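Local coordinates for protein TqaA (Penicillium aethiopicum, PDB 5EGF) that probably closes nonribosomal peptides into macrocycles through its terminal condensation-like domain, the part crystallised here, which also binds the phosphopantetheine arm, at residues S46-L51 with L112-L117; F67-W72 with S421-F426; T73-S78 with N167-L172; R158-S163 with V171-I176. The protein carries 2 engineered substitutions. All blocks are in the same frame, centred on the assembly; numbering follows the deposited sequence.

In the fold
Contacts 2, 3 and 4 tie neighbouring strands of one five-stranded mixed sheet. Contact 2 adds strand 417-425 to strand 67-75, contact 3 joins the far end of that strand to 169-177, and contact 4 pairs 169-177 with 158-163. Contacts 3 and 4 share Val-171 and Leu-172; centres lie about 10 Å apart for contacts 2 and 4, and about 12 Å for contacts 3 and 4. Contact 1 belongs to a separate three-stranded sheet, its centre about 23 Å from that of contact 4. Contact 2 comes nearest the phosphopantetheine site: the side chain of Tyr-70 is about 7 Å from Gly-183, whereas the other three contacts lie away from the annotated sites.

Contact 1 (S46-L51 with L112-L117); sequences STLEDL and LVLANL
Thr-47 and Ala-115 exchange two backbone hydrogen bonds, Thr-47 N to Ala-115 O and Ala-115 N to Thr-47 O, both 2.8 Å. Farther on, Val-113 O accepts Glu-49 N at 2.9 Å and, weakly, Asp-50 N at 3.5 Å, while Val-113 N returns a bond to Asp-50 O. Among side chains, Asn-116 ND2 donates to Thr-47 OG1 (3.1 Å) along an almost straight N-H (172°), and the hydroxyl lies in the plane of the amide. With chi1 at 48°, the hydroxyl of Thr-47 leans over Ala-115 and toward this amide. The Asp-50 carboxylate turns away from Val-113: OD1 takes Leu-51 N on its anti side and is also held by Tyr-213 and Phe-21. Apolar contacts gather on the face of Leu-48, Leu-51 and Leu-112. Leu-48 CD1 meets Leu-112 CB at 4.0 Å, and Leu-51 CD1 runs beside Leu-112 CG at 4.1 Å. On the reverse face, Val-113 CG2 presses on Asp-50 CB at 3.5 Å. The two residues Glu-49 and Asp-50 set against the single Val-113 form a classic beta bulge, here in an outermost strand of a three-stranded antiparallel sheet.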
# COMPACT_ATOMS: atom_id res chain seq x y z
N SER C 46 -48.01 17.70 -13.97
CA SER C 46 -47.51 18.93 -13.37
C SER C 46 -47.46 20.06 -14.38
O SER C 46 -47.26 19.84 -15.58
CB SER C 46 -46.11 18.74 -12.75
OG SER C 46 -45.11 18.58 -13.74
N THR C 47 -47.65 21.27 -13.90
CA THR C 47 -47.46 22.42 -14.77
C THR C 47 -46.22 23.20 -14.40
O THR C 47 -45.77 23.16 -13.25
CB THR C 47 -48.67 23.34 -14.74
OG1 THR C 47 -49.05 23.59 -13.38
CG2 THR C 47 -49.82 22.69 -15.47
N LEU C 48 -45.67 23.91 -15.39
CA LEU C 48 -44.60 24.86 -15.21
C LEU C 48 -45.18 26.23 -14.83
O LEU C 48 -45.96 26.83 -15.58
CB LEU C 48 -43.76 24.96 -16.48
CG LEU C 48 -42.52 25.85 -16.38
CD1 LEU C 48 -41.67 25.46 -15.17
CD2 LEU C 48 -41.73 25.77 -17.69
N GLU C 49 -44.79 26.71 -13.66
CA GLU C 49 -45.37 27.90 -13.08
C GLU C 49 -44.42 29.11 -13.04
O GLU C 49 -44.87 30.27 -13.09
CB GLU C 49 -45.85 27.60 -11.67
CG GLU C 49 -45.97 28.83 -10.82
CD GLU C 49 -46.48 28.53 -9.44
OE1 GLU C 49 -46.00 29.17 -8.48
OE2 GLU C 49 -47.37 27.66 -9.32
N ASP C 50 -43.12 28.84 -12.92
CA ASP C 50 -42.10 29.87 -13.09
C ASP C 50 -40.84 29.21 -13.60
O ASP C 50 -40.72 27.98 -13.60
CB ASP C 50 -41.83 30.62 -11.80
CG ASP C 50 -41.52 32.08 -12.03
OD1 ASP C 50 -40.96 32.42 -13.11
OD2 ASP C 50 -41.85 32.89 -11.14
N LEU C 51 -39.90 30.02 -14.08
CA LEU C 51 -38.62 29.50 -14.54
C LEU C 51 -37.57 30.59 -14.43
O LEU C 51 -37.60 31.58 -15.21
CB LEU C 51 -38.70 28.95 -15.97
CG LEU C 51 -37.42 28.23 -16.42
CD1 LEU C 51 -37.69 27.28 -17.56
CD2 LEU C 51 -36.36 29.24 -16.83
N LEU C 112 -36.89 25.30 -12.15
CA LEU C 112 -38.24 25.13 -12.69
C LEU C 112 -39.20 25.03 -11.52
O LEU C 112 -39.15 24.08 -10.75
CB LEU C 112 -38.34 23.90 -13.59
CG LEU C 112 -37.79 24.02 -15.00
CD1 LEU C 112 -36.27 24.18 -15.01
CD2 LEU C 112 -38.20 22.79 -15.78
N VAL C 113 -40.06 26.02 -11.36
CA VAL C 113 -41.06 25.95 -10.30
C VAL C 113 -42.28 25.20 -10.83
O VAL C 113 -42.83 25.53 -11.88
CB VAL C 113 -41.48 27.35 -9.85
CG1 VAL C 113 -42.15 27.27 -8.48
CG2 VAL C 113 -40.26 28.24 -9.78
N LEU C 114 -42.69 24.17 -10.09
CA LEU C 114 -43.78 23.32 -10.54
C LEU C 114 -45.11 23.63 -9.85
O LEU C 114 -45.14 24.10 -8.71
CB LEU C 114 -43.41 21.85 -10.34
CG LEU C 114 -42.94 21.12 -11.59
CD1 LEU C 114 -42.19 22.05 -12.53
CD2 LEU C 114 -42.10 19.90 -11.21
N ALA C 115 -46.20 23.35 -10.54
CA ALA C 115 -47.53 23.45 -9.94
C ALA C 115 -48.30 22.18 -10.30
O ALA C 115 -47.82 21.38 -11.12
CB ALA C 115 -48.27 24.71 -10.44
N ASN C 116 -49.49 22.01 -9.72
CA ASN C 116 -50.28 20.80 -9.96
C ASN C 116 -49.40 19.60 -9.74
O ASN C 116 -49.31 18.69 -10.59
CB ASN C 116 -50.85 20.79 -11.37
CG ASN C 116 -52.02 21.73 -11.51
OD1 ASN C 116 -53.10 21.48 -10.97
ND2 ASN C 116 -51.80 22.84 -12.20
N LEU C 117 -48.73 19.63 -8.60
CA LEU C 117 -47.69 18.67 -8.28
C LEU C 117 -48.22 17.70 -7.25
O LEU C 117 -48.44 18.08 -6.09
CB LEU C 117 -46.45 19.40 -7.74
CG LEU C 117 -45.16 18.57 -7.81
CD1 LEU C 117 -45.03 17.91 -9.18
CD2 LEU C 117 -43.96 19.45 -7.52

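Contact 2 (F67-W72 with S421-F426); sequences FHSYNW and SKFARF. With EDO (1,2-ethanediol), chain B.
The imidazole of His-68 carries Ala-424 CB over the centre of one face, 3.7 Å from the ring centroid and 10° off its normal, a CH-pi contact; Trp-181 meets the same ring edge-to-face. Phe-423 is covered on one face by Asn-71 ND2, 3.3 Å above the middle of the ring, with amide and ring planes 60° apart. Asn-71 swings its amide across Phe-423 with chi1 at -42°, and its rotation is fixed by Ser-69 OG, which donates to a lone pair of Asn-71 OD1 at 2.6 Å. On the Arg-425 guanidinium, O1 of a 1,2-ethanediol sits above one face toward the rim, and Trp-145 adds a cation-pi contact. These side chains hang on a regular antiparallel ladder in which the outermost strand, 417-425, extends the sheet of the N-terminal half. Such a crossover from the C-terminal half is known from condensation domains, built of two chloramphenicol acetyltransferase-like lobes. Ser-69 N to Phe-423 O, 2.8 Å, and Phe-423 N to Ser-69 O, 2.9 Å, make its central rung. Where the ethanediol binds, Phe-426 N donates to its O1 at 3.0 Å. At the other end, a water bridges Asn-71 O and Ser-421 OG.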
# COMPACT_ATOMS: atom_id res chain seq x y z
N PHE C 67 -26.77 17.69 0.44
CA PHE C 67 -27.99 16.91 0.45
C PHE C 67 -28.27 16.38 1.86
O PHE C 67 -27.40 15.80 2.51
CB PHE C 67 -27.86 15.75 -0.55
CG PHE C 67 -29.17 15.06 -0.87
CD1 PHE C 67 -30.28 15.81 -1.27
CD2 PHE C 67 -29.30 13.67 -0.81
CE1 PHE C 67 -31.50 15.19 -1.57
CE2 PHE C 67 -30.52 13.04 -1.11
CZ PHE C 67 -31.62 13.80 -1.50
N HIS C 68 -29.49 16.60 2.33
CA HIS C 68 -29.85 16.28 3.70
C HIS C 68 -31.06 15.38 3.74
O HIS C 68 -31.94 15.48 2.88
CB HIS C 68 -30.18 17.55 4.47
CG HIS C 68 -28.98 18.34 4.85
ND1 HIS C 68 -28.68 18.66 6.16
CD2 HIS C 68 -27.96 18.82 4.10
CE1 HIS C 68 -27.55 19.34 6.20
NE2 HIS C 68 -27.09 19.44 4.97
N SER C 69 -31.10 14.49 4.73
CA SER C 69 -32.32 13.78 5.05
C SER C 69 -32.65 14.21 6.46
O SER C 69 -31.93 13.88 7.38
CB SER C 69 -32.15 12.26 4.95
OG SER C 69 -33.32 11.56 5.40
N TYR C 70 -33.72 14.97 6.64
CA TYR C 70 -34.12 15.33 7.99
C TYR C 70 -35.10 14.31 8.58
O TYR C 70 -36.21 14.15 8.08
CB TYR C 70 -34.72 16.73 8.01
CG TYR C 70 -33.72 17.83 7.73
CD1 TYR C 70 -32.85 18.26 8.72
CD2 TYR C 70 -33.66 18.44 6.49
CE1 TYR C 70 -31.95 19.27 8.48
CE2 TYR C 70 -32.75 19.46 6.24
CZ TYR C 70 -31.90 19.87 7.24
OH TYR C 70 -31.00 20.89 7.01
N ASN C 71 -34.68 13.64 9.65
CA ASN C 71 -35.41 12.47 10.15
C ASN C 71 -36.04 12.68 11.51
O ASN C 71 -35.38 13.07 12.48
CB ASN C 71 -34.49 11.26 10.20
CG ASN C 71 -33.61 11.15 8.98
OD1 ASN C 71 -34.04 11.42 7.85
ND2 ASN C 71 -32.34 10.80 9.20
N TRP C 72 -37.33 12.41 11.56
CA TRP C 72 -38.10 12.53 12.79
C TRP C 72 -38.62 11.16 13.27
O TRP C 72 -39.41 10.51 12.59
CB TRP C 72 -39.25 13.51 12.57
CG TRP C 72 -38.77 14.90 12.24
CD1 TRP C 72 -38.59 15.44 10.99
CD2 TRP C 72 -38.38 15.92 13.17
NE1 TRP C 72 -38.12 16.73 11.10
CE2 TRP C 72 -37.99 17.05 12.42
CE3 TRP C 72 -38.32 15.98 14.57
CZ2 TRP C 72 -37.56 18.23 13.03
CZ3 TRP C 72 -37.89 17.16 15.16
CH2 TRP C 72 -37.52 18.26 14.39
N SER C 421 -33.21 13.79 14.11
CA SER C 421 -31.85 13.40 13.74
C SER C 421 -31.74 13.63 12.24
O SER C 421 -32.75 13.97 11.60
CB SER C 421 -31.57 11.93 14.11
OG SER C 421 -32.16 11.05 13.16
N LYS C 422 -30.55 13.45 11.67
CA LYS C 422 -30.39 13.73 10.23
C LYS C 422 -29.24 13.00 9.57
O LYS C 422 -28.31 12.55 10.24
CB LYS C 422 -30.27 15.24 9.99
CG LYS C 422 -29.12 15.90 10.73
CD LYS C 422 -27.95 16.13 9.80
CE LYS C 422 -27.42 17.55 9.93
NZ LYS C 422 -26.89 17.79 11.31
N PHE C 423 -29.31 12.86 8.24
CA PHE C 423 -28.21 12.32 7.46
C PHE C 423 -27.79 13.47 6.56
O PHE C 423 -28.64 14.22 6.10
CB PHE C 423 -28.66 11.16 6.56
CG PHE C 423 -29.28 9.99 7.30
CD1 PHE C 423 -28.75 9.55 8.51
CD2 PHE C 423 -30.38 9.32 6.77
CE1 PHE C 423 -29.32 8.47 9.18
CE2 PHE C 423 -30.95 8.23 7.44
CZ PHE C 423 -30.42 7.81 8.64
N ALA C 424 -26.50 13.62 6.29
CA ALA C 424 -26.10 14.74 5.43
C ALA C 424 -24.84 14.48 4.59
O ALA C 424 -23.89 13.82 5.05
CB ALA C 424 -25.96 16.01 6.24
N ARG C 425 -24.87 14.99 3.36
CA ARG C 425 -23.70 14.98 2.49
C ARG C 425 -23.29 16.41 2.21
O ARG C 425 -24.12 17.34 2.16
CB ARG C 425 -24.00 14.27 1.17
CG ARG C 425 -24.75 12.94 1.33
CD ARG C 425 -23.95 11.96 2.11
NE ARG C 425 -22.65 11.70 1.50
CZ ARG C 425 -21.68 11.00 2.09
NH1 ARG C 425 -21.87 10.48 3.30
NH2 ARG C 425 -20.51 10.83 1.47
N PHE C 426 -21.99 16.59 2.01
CA PHE C 426 -21.42 17.88 1.68
C PHE C 426 -19.97 17.68 1.33
O PHE C 426 -19.19 17.19 2.15
CB PHE C 426 -21.51 18.86 2.84
CG PHE C 426 -20.83 20.18 2.56
CD1 PHE C 426 -21.27 21.00 1.54
CD2 PHE C 426 -19.73 20.57 3.32
CE1 PHE C 426 -20.63 22.21 1.27
CE2 PHE C 426 -19.09 21.78 3.06
CZ PHE C 426 -19.54 22.60 2.04
C1 EDO B . -20.36 13.84 3.65
O1 EDO B . -20.32 14.14 2.25
C2 EDO B . -19.27 14.61 4.38
O2 EDO B . -19.60 16.01 4.51
O HOH W 1 -34.81 10.80 14.26

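Contact 3 (T73-S78 with N167-L172); sequences TIKGRS and NEHVVL
Ile-74 and Val-170 are coupled by a pair of backbone bonds, Ile-74 N to Val-170 O and Val-170 N to Ile-74 O, both 2.8 Å and close to straight. A third, Gly-76 N to Glu-168 O at 3.1 Å, is less regular, its donor standing 42° above the carbonyl plane. Gly-76 takes up a backbone conformation (phi 160°) in which a residue with a CB would be strained. A water lies 2.9 Å from both Gly-76 O and Asn-167 O. Around this ladder, the chain of Lys-75, extended as far as CE, runs alongside His-169 and sets CE over the centre of its ring, 3.8 Å above the plane, as a CH-pi contact. CG anti to the backbone N (chi1 174°) lays the His-169 ring along the strand toward Thr-73, beside the Lys-75 chain, and NE2 meets Thr-73 CG2 at 3.8 Å. The Arg-77 side chain touches the Glu-168 carboxylate through its aliphatic CG; its guanidinium reaches Ser-414 instead. On the opposite face of the sheet, Ile-74 CD1 lies beside Leu-172 CB at 4.1 Å. Helix 132-144 covers the Thr-73 and His-169 face through Pro-132 and Met-133. The arrangement is that of two adjacent antiparallel strands running out into loops at one end of the N-terminal sheet of a condensation-type domain.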
# COMPACT_ATOMS: atom_id res chain seq x y z
N THR C 73 -38.13 10.74 14.43
CA THR C 73 -38.61 9.52 15.07
C THR C 73 -39.84 9.86 15.90
O THR C 73 -39.75 10.64 16.86
CB THR C 73 -37.53 8.87 15.97
OG1 THR C 73 -36.37 8.54 15.19
CG2 THR C 73 -38.06 7.60 16.62
N ILE C 74 -40.98 9.27 15.54
CA ILE C 74 -42.26 9.53 16.21
C ILE C 74 -42.80 8.31 16.95
O ILE C 74 -43.15 7.30 16.33
CB ILE C 74 -43.33 9.99 15.19
CG1 ILE C 74 -42.97 11.36 14.61
CG2 ILE C 74 -44.70 10.02 15.85
CD1 ILE C 74 -43.19 11.48 13.11
N LYS C 75 -42.86 8.41 18.28
CA LYS C 75 -43.37 7.32 19.11
C LYS C 75 -44.60 7.75 19.90
O LYS C 75 -44.56 8.75 20.63
CB LYS C 75 -42.30 6.84 20.09
CG LYS C 75 -41.08 6.22 19.44
CD LYS C 75 -40.06 5.81 20.48
CE LYS C 75 -38.80 5.27 19.83
NZ LYS C 75 -37.58 5.87 20.45
N GLY C 76 -45.69 6.99 19.77
CA GLY C 76 -46.95 7.33 20.44
C GLY C 76 -48.20 6.69 19.86
O GLY C 76 -48.19 6.14 18.75
N ARG C 77 -49.30 6.79 20.61
CA ARG C 77 -50.54 6.06 20.31
C ARG C 77 -51.49 6.79 19.34
O ARG C 77 -52.17 6.18 18.51
CB ARG C 77 -51.30 5.79 21.62
CG ARG C 77 -50.91 4.51 22.33
CD ARG C 77 -50.60 4.75 23.81
NE ARG C 77 -51.53 5.69 24.43
CZ ARG C 77 -52.02 5.55 25.66
NH1 ARG C 77 -51.68 4.49 26.39
NH2 ARG C 77 -52.86 6.45 26.16
N SER C 78 -51.52 8.11 19.46
CA SER C 78 -52.54 8.94 18.81
C SER C 78 -52.26 9.31 17.34
O SER C 78 -52.91 10.20 16.78
CB SER C 78 -52.73 10.22 19.65
OG SER C 78 -51.58 10.51 20.41
N ASN C 167 -47.88 0.86 13.98
CA ASN C 167 -47.78 2.31 13.72
C ASN C 167 -47.68 3.21 14.97
O ASN C 167 -48.24 4.31 15.00
CB ASN C 167 -48.92 2.81 12.82
CG ASN C 167 -48.91 2.16 11.45
OD1 ASN C 167 -49.80 2.42 10.63
ND2 ASN C 167 -47.92 1.31 11.18
N GLU C 168 -46.95 2.74 15.98
CA GLU C 168 -46.75 3.51 17.20
C GLU C 168 -45.28 3.86 17.34
O GLU C 168 -44.82 4.35 18.38
CB GLU C 168 -47.23 2.73 18.42
CG GLU C 168 -48.51 1.97 18.16
CD GLU C 168 -49.43 1.94 19.36
OE1 GLU C 168 -48.97 1.52 20.45
OE2 GLU C 168 -50.61 2.34 19.20
N HIS C 169 -44.53 3.60 16.27
CA HIS C 169 -43.14 3.97 16.19
C HIS C 169 -42.77 4.13 14.73
O HIS C 169 -42.57 3.15 14.02
CB HIS C 169 -42.25 2.90 16.82
CG HIS C 169 -40.79 3.16 16.64
ND1 HIS C 169 -39.83 2.23 16.98
CD2 HIS C 169 -40.13 4.23 16.15
CE1 HIS C 169 -38.63 2.73 16.72
NE2 HIS C 169 -38.79 3.94 16.21
N VAL C 170 -42.67 5.38 14.29
CA VAL C 170 -42.42 5.63 12.88
C VAL C 170 -41.23 6.55 12.69
O VAL C 170 -40.83 7.27 13.61
CB VAL C 170 -43.66 6.25 12.22
CG1 VAL C 170 -43.54 6.21 10.71
CG2 VAL C 170 -44.90 5.50 12.66
N VAL C 171 -40.64 6.53 11.50
CA VAL C 171 -39.68 7.56 11.13
C VAL C 171 -40.19 8.32 9.92
O VAL C 171 -40.61 7.74 8.91
CB VAL C 171 -38.27 7.01 10.89
CG1 VAL C 171 -37.31 8.15 10.52
CG2 VAL C 171 -37.77 6.29 12.14
N LEU C 172 -40.18 9.65 10.05
CA LEU C 172 -40.53 10.52 8.94
C LEU C 172 -39.22 11.12 8.44
O LEU C 172 -38.44 11.68 9.22
CB LEU C 172 -41.47 11.63 9.43
CG LEU C 172 -42.18 12.53 8.43
CD1 LEU C 172 -41.83 14.00 8.70
CD2 LEU C 172 -41.85 12.14 7.01
O HOH W 2 -50.09 5.80 16.63

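Contact 4 (R158-S163 with V171-I176); sequences RFTLVS and VLTIQI
Thr-173 N donates to Thr-160 O at 2.7 Å, and Thr-160 N answers to Thr-173 O at 2.9 Å, a full rung of the hairpin. A water beside this pair donates to Arg-158 O at 3.0 Å and is bonded to Thr-173 OG1 at 2.9 Å; its approach to Thr-160 OG1 is too short to be relied on. Thr-160 OG1 has a sound partner in Arg-122. The two threonines lie side by side and closely packed, Thr-173 OG1 standing 3.1 Å from Thr-160 CB, a placement that follows from chi1 of 83°, with the oxygen between its own N and carbonyl carbon. A similar rung joins Val-162 and Val-171, so the hairpin is zipped along most of its length, and only the bond from Arg-158 N to Gln-175 O is weak. On the other face the packing is apolar. Phe-159 runs alongside Ile-174 and sets CE2 against Ile-174 CG1 at 3.6 Å, while Leu-172 CD2 approaches the edge of the same ring. Leu-161 CD1 reaches Leu-172 CB at 4.2 Å. Helix 81-94 covers this apolar side through Cys-88, Val-92 and Leu-84, whereas helix 132-144 lies on the threonine side, where Gln-175 NE2 is bound by Asp-144. Trp-127 of the second subunit also packs on Arg-158, Thr-160 and Gln-175. One face of the hairpin is thus hydrocarbon, while the other mixes two valines with buried polar groups that each have a partner: the water for Thr-173 OG1, Arg-122 for Thr-160 OG1 and Asp-144 for Gln-175 NE2.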
# COMPACT_ATOMS: atom_id res chain seq x y z
N ARG C 158 -38.35 15.10 -1.14
CA ARG C 158 -39.09 13.84 -1.18
C ARG C 158 -39.26 13.26 0.21
O ARG C 158 -38.42 13.44 1.08
CB ARG C 158 -38.44 12.84 -2.13
CG ARG C 158 -38.65 13.22 -3.58
CD ARG C 158 -38.54 12.05 -4.53
NE ARG C 158 -37.23 11.42 -4.44
CZ ARG C 158 -36.84 10.41 -5.23
NH1 ARG C 158 -37.67 9.94 -6.15
NH2 ARG C 158 -35.63 9.89 -5.09
N PHE C 159 -40.36 12.57 0.43
CA PHE C 159 -40.71 12.19 1.78
C PHE C 159 -40.66 10.68 1.99
O PHE C 159 -41.05 9.92 1.10
CB PHE C 159 -42.09 12.72 2.12
CG PHE C 159 -42.13 14.21 2.28
CD1 PHE C 159 -42.30 15.03 1.18
CD2 PHE C 159 -41.98 14.78 3.53
CE1 PHE C 159 -42.33 16.41 1.33
CE2 PHE C 159 -42.01 16.17 3.69
CZ PHE C 159 -42.19 16.98 2.59
N THR C 160 -40.17 10.26 3.15
CA THR C 160 -40.21 8.84 3.48
C THR C 160 -40.85 8.63 4.84
O THR C 160 -40.72 9.45 5.75
CB THR C 160 -38.82 8.18 3.45
OG1 THR C 160 -38.25 8.33 2.14
CG2 THR C 160 -38.94 6.69 3.77
N LEU C 161 -41.57 7.51 4.94
CA LEU C 161 -42.28 7.13 6.15
C LEU C 161 -42.06 5.64 6.45
O LEU C 161 -42.50 4.76 5.70
CB LEU C 161 -43.78 7.41 5.95
CG LEU C 161 -44.62 7.56 7.21
CD1 LEU C 161 -43.89 8.43 8.20
CD2 LEU C 161 -46.00 8.14 6.87
N VAL C 162 -41.36 5.35 7.54
CA VAL C 162 -41.01 3.97 7.84
C VAL C 162 -41.62 3.57 9.17
O VAL C 162 -41.33 4.19 10.20
CB VAL C 162 -39.49 3.76 7.93
CG1 VAL C 162 -39.16 2.26 8.06
CG2 VAL C 162 -38.80 4.35 6.71
N SER C 163 -42.45 2.53 9.16
CA SER C 163 -43.24 2.20 10.34
C SER C 163 -43.03 0.79 10.88
O SER C 163 -42.90 -0.17 10.11
CB SER C 163 -44.72 2.40 10.03
OG SER C 163 -44.91 2.71 8.66
N VAL C 171 -40.64 6.53 11.50
CA VAL C 171 -39.68 7.56 11.13
C VAL C 171 -40.19 8.32 9.92
O VAL C 171 -40.61 7.74 8.91
CB VAL C 171 -38.27 7.01 10.89
CG1 VAL C 171 -37.31 8.15 10.52
CG2 VAL C 171 -37.77 6.29 12.14
N LEU C 172 -40.18 9.65 10.05
CA LEU C 172 -40.53 10.52 8.94
C LEU C 172 -39.22 11.12 8.44
O LEU C 172 -38.44 11.68 9.22
CB LEU C 172 -41.47 11.63 9.43
CG LEU C 172 -42.18 12.53 8.43
CD1 LEU C 172 -41.83 14.00 8.70
CD2 LEU C 172 -41.85 12.14 7.01
N THR C 173 -38.95 11.01 7.15
CA THR C 173 -37.75 11.67 6.65
C THR C 173 -38.07 12.66 5.55
O THR C 173 -38.84 12.38 4.62
CB THR C 173 -36.69 10.68 6.13
OG1 THR C 173 -37.00 10.31 4.78
CG2 THR C 173 -36.59 9.44 7.02
N ILE C 174 -37.46 13.83 5.66
CA ILE C 174 -37.60 14.84 4.62
C ILE C 174 -36.27 14.99 3.90
O ILE C 174 -35.26 15.35 4.53
CB ILE C 174 -38.04 16.18 5.22
CG1 ILE C 174 -39.33 15.98 6.04
CG2 ILE C 174 -38.22 17.23 4.15
CD1 ILE C 174 -39.58 17.05 7.07
N GLN C 175 -36.22 14.67 2.62
CA GLN C 175 -34.99 14.89 1.86
C GLN C 175 -35.01 16.24 1.12
O GLN C 175 -36.07 16.69 0.67
CB GLN C 175 -34.74 13.73 0.89
CG GLN C 175 -34.39 12.43 1.57
CD GLN C 175 -34.07 11.31 0.59
OE1 GLN C 175 -34.03 11.52 -0.63
NE2 GLN C 175 -33.87 10.12 1.12
N ILE C 176 -33.85 16.89 1.00
CA ILE C 176 -33.83 18.24 0.42
C ILE C 176 -32.43 18.69 0.02
O ILE C 176 -31.46 18.37 0.68
CB ILE C 176 -34.47 19.25 1.39
CG1 ILE C 176 -34.42 20.68 0.84
CG2 ILE C 176 -33.81 19.20 2.77
CD1 ILE C 176 -35.00 21.71 1.80
O HOH W 3 -37.52 10.73 1.94